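Side-chain contact in polysaccharide deacetylase (Bacillus anthracis, PDB 2J13), which probably removes acetyl groups from a cell-wall polysaccharide such as peptidoglycan, as a zinc-binding family 4 carbohydrate esterase: residues I57-D62 with D75-K80. Numbering follows the deposited sequence. Where two conformers were deposited one is given.
Sequences IYLTFD and DVLKEK
L77 of helix 70-80 packs onto L59 and F61 of strand 56-63, setting the helix of a beta-alpha-beta unit, completed by strand 84-88, against the parallel sheet of the distorted (beta/alpha) barrel of the family 4 carbohydrate esterases (NodB homology domain). The contact is wholly apolar and buried, and it is slight: 89 Å² in all, with the alpha carbons of L59 and L77 still 10.1 Å apart.

Methyl against methyl comes first. The leucines lie slantwise to one another, and CD2 of L59 meets CD2 of L77 at 3.6 Å, one methyl from each side chain. That distance belongs to one of two conformers of L59 and may differ in the other. CB of L59 points toward the helix, and CG, anti to the backbone N (chi1 -179°), continues outward and brings CD2 to L77. In L77 the CG lies anti to the carbonyl carbon instead (chi1 -65°), and its two methyls divide the work, CD2 going to L59 and CD1 to the phenyl ring.

Further apolar groups flank the contact: L221 of helix 217-230 touches both L59 and V76, L210 of strand 207-210 touches L59 and F61, and A84 and F86 of strand 84-88 lie against L77. F61 packs on F86 with the ring planes nearly parallel, about 10° apart. The side chain of F61 is about 9 Å from a bound zinc ion. The methyl-to-ring approach is oblique and looser than the leucine pair, with L77 CD1 4.3 Å from F61 CE1.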
loop_
_atom_site.group_PDB
_atom_site.type_symbol
_atom_site.label_atom_id
_atom_site.label_comp_id
_atom_site.label_asym_id
_atom_site.label_seq_id
_atom_site.Cartn_x
_atom_site.Cartn_y
_atom_site.Cartn_z
ATOM N N ILE A 57 14.094 1.539 2.641
ATOM C CA ILE A 57 12.873 2.255 2.283
ATOM C C ILE A 57 11.955 1.366 1.438
ATOM O O ILE A 57 12.368 0.334 0.927
ATOM C CB ILE A 57 13.171 3.573 1.603
ATOM C CG1 ILE A 57 14.005 3.359 0.324
ATOM C CG2 ILE A 57 13.854 4.526 2.618
ATOM C CD1 ILE A 57 14.259 4.675 -0.484
ATOM N N TYR A 58 10.680 1.755 1.343
ATOM C CA TYR A 58 9.616 0.858 0.843
ATOM C C TYR A 58 8.715 1.592 -0.128
ATOM O O TYR A 58 8.011 2.486 0.264
ATOM C CB TYR A 58 8.798 0.328 2.029
ATOM C CG TYR A 58 9.684 -0.258 3.092
ATOM C CD1 TYR A 58 10.062 -1.583 3.034
ATOM C CD2 TYR A 58 10.183 0.529 4.119
ATOM C CE1 TYR A 58 10.929 -2.133 3.995
ATOM C CE2 TYR A 58 11.039 -0.009 5.086
ATOM C CZ TYR A 58 11.407 -1.343 4.997
ATOM O OH TYR A 58 12.236 -1.950 5.926
ATOM N N LEU A 59 8.769 1.202 -1.398
ATOM C CA LEU A 59 7.966 1.797 -2.434
ATOM C C LEU A 59 6.588 1.125 -2.510
ATOM O O LEU A 59 6.485 -0.118 -2.548
ATOM C CB LEU A 59 8.728 1.668 -3.752
ATOM C CG LEU A 59 8.111 2.244 -5.002
ATOM C CD1 LEU A 59 7.904 3.732 -4.822
ATOM C CD2 LEU A 59 8.946 1.964 -6.260
ATOM N N THR A 60 5.542 1.949 -2.574
ATOM C CA THR A 60 4.184 1.458 -2.737
ATOM C C THR A 60 3.427 2.347 -3.705
ATOM O O THR A 60 3.798 3.505 -3.905
ATOM C CB THR A 60 3.419 1.405 -1.405
ATOM O OG1 THR A 60 3.117 2.736 -0.958
ATOM C CG2 THR A 60 4.189 0.632 -0.346
ATOM N N PHE A 61 2.395 1.764 -4.301
ATOM C CA PHE A 61 1.477 2.439 -5.230
ATOM C C PHE A 61 0.063 2.017 -4.859
ATOM O O PHE A 61 -0.154 0.876 -4.434
ATOM C CB PHE A 61 1.727 2.034 -6.685
ATOM C CG PHE A 61 3.096 2.394 -7.201
ATOM C CD1 PHE A 61 4.156 1.558 -7.004
ATOM C CD2 PHE A 61 3.302 3.567 -7.910
ATOM C CE1 PHE A 61 5.434 1.901 -7.504
ATOM C CE2 PHE A 61 4.556 3.883 -8.383
ATOM C CZ PHE A 61 5.605 3.065 -8.122
ATOM N N ASP A 62 -0.901 2.924 -5.075
ATOM C CA ASP A 62 -2.322 2.574 -4.981
ATOM C C ASP A 62 -2.938 2.553 -6.383
ATOM O O ASP A 62 -2.719 3.463 -7.200
ATOM C CB ASP A 62 -3.092 3.546 -4.089
ATOM C CG ASP A 62 -2.662 3.500 -2.660
ATOM O OD1 ASP A 62 -1.873 2.601 -2.305
ATOM O OD2 ASP A 62 -3.046 4.436 -1.885
ATOM N N ASP A 75 7.962 -1.677 -15.908
ATOM C CA ASP A 75 9.209 -1.833 -16.708
ATOM C C ASP A 75 10.423 -1.247 -15.945
ATOM O O ASP A 75 11.509 -1.839 -15.919
ATOM C CB ASP A 75 9.066 -1.143 -18.058
ATOM C CG ASP A 75 8.102 -1.847 -19.012
ATOM O OD1 ASP A 75 7.792 -3.037 -18.822
ATOM O OD2 ASP A 75 7.674 -1.191 -19.997
ATOM N N VAL A 76 10.254 -0.050 -15.383
ATOM C CA VAL A 76 11.296 0.575 -14.579
ATOM C C VAL A 76 11.669 -0.314 -13.380
ATOM O O VAL A 76 12.826 -0.572 -13.116
ATOM C CB VAL A 76 10.916 1.982 -14.105
ATOM C CG1 VAL A 76 11.922 2.489 -13.105
ATOM C CG2 VAL A 76 10.769 2.954 -15.281
ATOM N N LEU A 77 10.683 -0.794 -12.628
ATOM C CA LEU A 77 10.974 -1.603 -11.447
ATOM C C LEU A 77 11.734 -2.892 -11.785
ATOM O O LEU A 77 12.600 -3.336 -11.024
ATOM C CB LEU A 77 9.650 -1.942 -10.715
ATOM C CG LEU A 77 8.916 -0.725 -10.142
ATOM C CD1 LEU A 77 7.518 -1.195 -9.578
ATOM C CD2 LEU A 77 9.751 -0.054 -9.083
ATOM N N LYS A 78 11.412 -3.465 -12.940
ATOM C CA LYS A 78 12.061 -4.666 -13.422
ATOM C C LYS A 78 13.525 -4.374 -13.804
ATOM O O LYS A 78 14.396 -5.131 -13.443
ATOM C CB LYS A 78 11.286 -5.192 -14.627
ATOM C CG LYS A 78 11.788 -6.505 -15.240
ATOM C CD LYS A 78 10.988 -6.774 -16.497
ATOM C CE LYS A 78 10.402 -8.165 -16.553
ATOM N NZ LYS A 78 9.124 -8.216 -17.374
ATOM N N GLU A 79 13.742 -3.258 -14.493
ATOM C CA GLU A 79 15.077 -2.831 -14.924
ATOM C C GLU A 79 15.981 -2.572 -13.737
ATOM O O GLU A 79 17.164 -2.957 -13.738
ATOM C CB GLU A 79 14.980 -1.555 -15.756
ATOM C CG GLU A 79 14.453 -1.770 -17.168
ATOM C CD GLU A 79 14.646 -0.565 -18.080
ATOM O OE1 GLU A 79 15.398 0.377 -17.718
ATOM O OE2 GLU A 79 14.032 -0.562 -19.177
ATOM N N LYS A 80 15.427 -1.905 -12.732
ATOM C CA LYS A 80 16.161 -1.481 -11.575
ATOM C C LYS A 80 16.181 -2.503 -10.455
ATOM O O LYS A 80 16.827 -2.273 -9.439
ATOM C CB LYS A 80 15.570 -0.170 -11.036
ATOM C CG LYS A 80 15.553 0.971 -12.023
ATOM C CD LYS A 80 16.929 1.427 -12.389
ATOM C CE LYS A 80 16.849 2.630 -13.286
ATOM N NZ LYS A 80 18.216 3.136 -13.571
#